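PDB 4FYE: SidF, inhibitor of growth family, member 3 from Legionella pneumophila subsp. pneumophila, which probably removes a phosphate group from phosphatidylinositol phosphates, acting as a phosphoinositide phosphatase. Local coordinates for residues Q486-K491 with Y547-Q552. The protein carries 1 engineered substitution. Sequence-based numbering, arbitrary orientation.
Sequences QQITEK and YELHNQ
Ile-488 and Leu-549 meet because CG1 of Ile-488 and CG of Leu-549 both lie anti to the carbonyl carbon, beside the backbone N (chi1 -72° and -71°), and the chains extend from there across the interface. The setting is an antiparallel helical hairpin, consistent with the coiled coil predicted for this region: helix 482-514 runs out, helix 522-583 returns, and their local axes approach to 9.9 Å. It serves as a worked example of how two helices can be joined by apolar packing and a methyl laid on a ring. The backbones come nearest at this same pair, where the two CA atoms lie 7.0 Å apart. The two side chains run alongside one another, pointing opposite ways, so the contact is made along their flanks: CG1 of Ile-488 rests 3.7 Å from CB of Leu-549. Further out, CD1 of Leu-549 continues toward helix 482-514 and lies 4.1 Å from CB of Gln-487, on the more exposed side of the seam.

Toward the buried side, the isoleucine meets a flat partner instead. The ring's ND1 in His-550 is hydrogen-bonded to Asn-446, and Arg-443 of the same helix 438-458 also touches the histidine, which thus links the hairpin to the neighbouring helix. Ile-553 adds another apolar neighbour to Ile-488. The isoleucine chain comes in roughly perpendicular to the histidine side chain. The CH-pi contact with the ring is nearly centred: the terminal methyl CD1 of Ile-488 sits 3.7 Å from the centroid of the His-550 ring, 8° off its normal.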
ATOM      1  N   GLN A 486      32.154   2.623   5.331  1.00 92.52           N
ATOM      2  CA  GLN A 486      32.693   2.473   6.691  1.00 96.15           C
ATOM      3  C   GLN A 486      32.413   3.696   7.570  1.00 93.81           C
ATOM      4  O   GLN A 486      31.917   3.583   8.702  1.00 90.38           O
ATOM      5  CB  GLN A 486      34.213   2.246   6.623  1.00104.02           C
ATOM      6  CG  GLN A 486      34.819   1.595   7.852  1.00108.04           C
ATOM      7  CD  GLN A 486      34.332   0.165   8.030  1.00109.71           C
ATOM      8  OE1 GLN A 486      35.095  -0.769   7.822  1.00116.25           O
ATOM      9  NE2 GLN A 486      33.050  -0.011   8.389  1.00101.90           N
ATOM     10  N   GLN A 487      32.735   4.861   7.018  1.00 92.07           N
ATOM     11  CA  GLN A 487      32.512   6.142   7.668  1.00 92.33           C
ATOM     12  C   GLN A 487      31.027   6.435   7.993  1.00 92.26           C
ATOM     13  O   GLN A 487      30.727   7.227   8.904  1.00 93.96           O
ATOM     14  CB  GLN A 487      33.052   7.239   6.751  1.00 93.16           C
ATOM     15  CG  GLN A 487      34.562   7.223   6.503  1.00 98.79           C
ATOM     16  CD  GLN A 487      35.037   8.580   5.955  1.00103.32           C
ATOM     17  OE1 GLN A 487      35.828   8.635   5.003  1.00104.44           O
ATOM     18  NE2 GLN A 487      34.532   9.668   6.554  1.00102.14           N
ATOM     19  N   ILE A 488      30.113   5.823   7.228  1.00 87.16           N
ATOM     20  CA  ILE A 488      28.667   6.007   7.418  1.00 81.96           C
ATOM     21  C   ILE A 488      28.136   5.075   8.505  1.00 78.11           C
ATOM     22  O   ILE A 488      27.438   5.497   9.445  1.00 73.30           O
ATOM     23  CB  ILE A 488      27.873   5.764   6.101  1.00 81.58           C
ATOM     24  CG1 ILE A 488      28.072   6.908   5.086  1.00 85.50           C
ATOM     25  CG2 ILE A 488      26.369   5.571   6.373  1.00 73.92           C
ATOM     26  CD1 ILE A 488      27.363   6.649   3.746  1.00 82.20           C
ATOM     27  N   THR A 489      28.463   3.796   8.368  1.00 78.34           N
ATOM     28  CA  THR A 489      27.967   2.818   9.312  1.00 82.52           C
ATOM     29  C   THR A 489      28.541   3.069  10.697  1.00 83.96           C
ATOM     30  O   THR A 489      27.836   2.885  11.690  1.00 83.12           O
ATOM     31  CB  THR A 489      28.154   1.388   8.805  1.00 85.08           C
ATOM     32  OG1 THR A 489      29.201   1.390   7.836  1.00 87.76           O
ATOM     33  CG2 THR A 489      26.839   0.937   8.115  1.00 90.07           C
ATOM     34  N   GLU A 490      29.776   3.567  10.752  1.00 85.94           N
ATOM     35  CA  GLU A 490      30.291   4.157  12.004  1.00 92.60           C
ATOM     36  C   GLU A 490      29.391   5.307  12.513  1.00 88.14           C
ATOM     37  O   GLU A 490      28.903   5.252  13.662  1.00 81.87           O
ATOM     38  CB  GLU A 490      31.769   4.602  11.909  1.00 95.12           C
ATOM     39  CG  GLU A 490      32.777   3.473  11.828  1.00 96.89           C
ATOM     40  CD  GLU A 490      34.189   3.963  11.471  1.00104.44           C
ATOM     41  OE1 GLU A 490      34.351   4.709  10.473  1.00103.25           O
ATOM     42  OE2 GLU A 490      35.149   3.599  12.196  1.00108.70           O
ATOM     43  N   LYS A 491      29.124   6.325  11.691  1.00 84.42           N
ATOM     44  CA  LYS A 491      28.261   7.385  12.237  1.00 88.89           C
ATOM     45  C   LYS A 491      26.819   7.003  12.533  1.00 85.46           C
ATOM     46  O   LYS A 491      26.218   7.543  13.465  1.00 89.81           O
ATOM     47  CB  LYS A 491      28.331   8.714  11.497  1.00 91.70           C
ATOM     48  CG  LYS A 491      27.909   9.846  12.435  1.00 93.99           C
ATOM     49  CD  LYS A 491      27.414  11.100  11.701  1.00 97.66           C
ATOM     50  CE  LYS A 491      28.496  11.789  10.866  1.00 96.34           C
ATOM     51  NZ  LYS A 491      29.462  12.654  11.624  1.00101.82           N
ATOM     52  N   TYR A 547      24.253  12.249   5.186  1.00 73.31           N
ATOM     53  CA  TYR A 547      23.846  12.622   3.852  1.00 73.68           C
ATOM     54  C   TYR A 547      25.042  13.066   2.994  1.00 77.91           C
ATOM     55  O   TYR A 547      25.184  12.615   1.840  1.00 73.94           O
ATOM     56  CB  TYR A 547      22.783  13.714   3.916  1.00 72.77           C
ATOM     57  CG  TYR A 547      21.418  13.193   4.264  1.00 69.39           C
ATOM     58  CD1 TYR A 547      20.924  12.049   3.651  1.00 67.08           C
ATOM     59  CD2 TYR A 547      20.595  13.860   5.187  1.00 71.09           C
ATOM     60  CE1 TYR A 547      19.656  11.565   3.954  1.00 64.72           C
ATOM     61  CE2 TYR A 547      19.316  13.394   5.498  1.00 66.93           C
ATOM     62  CZ  TYR A 547      18.846  12.242   4.880  1.00 65.97           C
ATOM     63  OH  TYR A 547      17.571  11.721   5.172  1.00 66.57           O
ATOM     64  N   GLU A 548      25.913  13.910   3.583  1.00 85.83           N
ATOM     65  CA  GLU A 548      27.054  14.520   2.871  1.00 90.98           C
ATOM     66  C   GLU A 548      27.882  13.391   2.288  1.00 87.53           C
ATOM     67  O   GLU A 548      28.377  13.476   1.161  1.00 86.70           O
ATOM     68  CB  GLU A 548      27.930  15.379   3.812  1.00100.58           C
ATOM     69  CG  GLU A 548      27.531  16.849   3.989  1.00110.53           C
ATOM     70  CD  GLU A 548      28.401  17.832   3.189  1.00120.84           C
ATOM     71  OE1 GLU A 548      29.568  18.099   3.593  1.00127.53           O
ATOM     72  OE2 GLU A 548      27.907  18.370   2.164  1.00117.72           O
ATOM     73  N   LEU A 549      27.992  12.316   3.067  1.00 83.00           N
ATOM     74  CA  LEU A 549      28.772  11.146   2.673  1.00 82.67           C
ATOM     75  C   LEU A 549      28.078  10.367   1.552  1.00 82.06           C
ATOM     76  O   LEU A 549      28.728  10.006   0.538  1.00 80.15           O
ATOM     77  CB  LEU A 549      29.045  10.275   3.895  1.00 81.31           C
ATOM     78  CG  LEU A 549      30.048  10.911   4.869  1.00 86.90           C
ATOM     79  CD1 LEU A 549      30.232  10.082   6.144  1.00 87.71           C
ATOM     80  CD2 LEU A 549      31.386  11.156   4.178  1.00 86.64           C
ATOM     81  N   HIS A 550      26.762  10.140   1.727  1.00 76.44           N
ATOM     82  CA  HIS A 550      25.962   9.535   0.683  1.00 75.54           C
ATOM     83  C   HIS A 550      26.131  10.306  -0.591  1.00 75.08           C
ATOM     84  O   HIS A 550      26.352   9.715  -1.652  1.00 75.66           O
ATOM     85  CB  HIS A 550      24.471   9.402   1.055  1.00 74.42           C
ATOM     86  CG  HIS A 550      24.140   8.130   1.844  1.00 73.74           C
ATOM     87  ND1 HIS A 550      24.357   6.890   1.360  1.00 74.24           N
ATOM     88  CD2 HIS A 550      23.617   7.949   3.119  1.00 73.61           C
ATOM     89  CE1 HIS A 550      24.018   5.959   2.280  1.00 75.12           C
ATOM     90  NE2 HIS A 550      23.559   6.609   3.354  1.00 77.38           N
ATOM     91  N   ASN A 551      26.070  11.629  -0.507  1.00 74.35           N
ATOM     92  CA  ASN A 551      26.160  12.431  -1.729  1.00 78.45           C
ATOM     93  C   ASN A 551      27.498  12.209  -2.434  1.00 81.26           C
ATOM     94  O   ASN A 551      27.566  12.195  -3.652  1.00 82.11           O
ATOM     95  CB  ASN A 551      25.848  13.914  -1.462  1.00 76.49           C
ATOM     96  CG  ASN A 551      24.363  14.133  -1.126  1.00 76.97           C
ATOM     97  OD1 ASN A 551      23.988  15.009  -0.335  1.00 77.67           O
ATOM     98  ND2 ASN A 551      23.506  13.313  -1.722  1.00 71.39           N
ATOM     99  N   GLN A 552      28.548  11.958  -1.672  1.00 82.72           N
ATOM    100  CA  GLN A 552      29.826  11.654  -2.314  1.00 89.27           C
ATOM    101  C   GLN A 552      29.808  10.264  -2.966  1.00 87.41           C
ATOM    102  O   GLN A 552      30.415  10.048  -4.026  1.00 86.36           O
ATOM    103  CB  GLN A 552      30.985  11.761  -1.319  1.00 92.58           C
ATOM    104  CG  GLN A 552      31.301  13.173  -0.839  1.00 92.43           C
ATOM    105  CD  GLN A 552      32.277  13.128   0.327  1.00 96.36           C
ATOM    106  OE1 GLN A 552      33.455  12.771   0.162  1.00 92.80           O
ATOM    107  NE2 GLN A 552      31.780  13.455   1.523  1.00 96.26           N
TER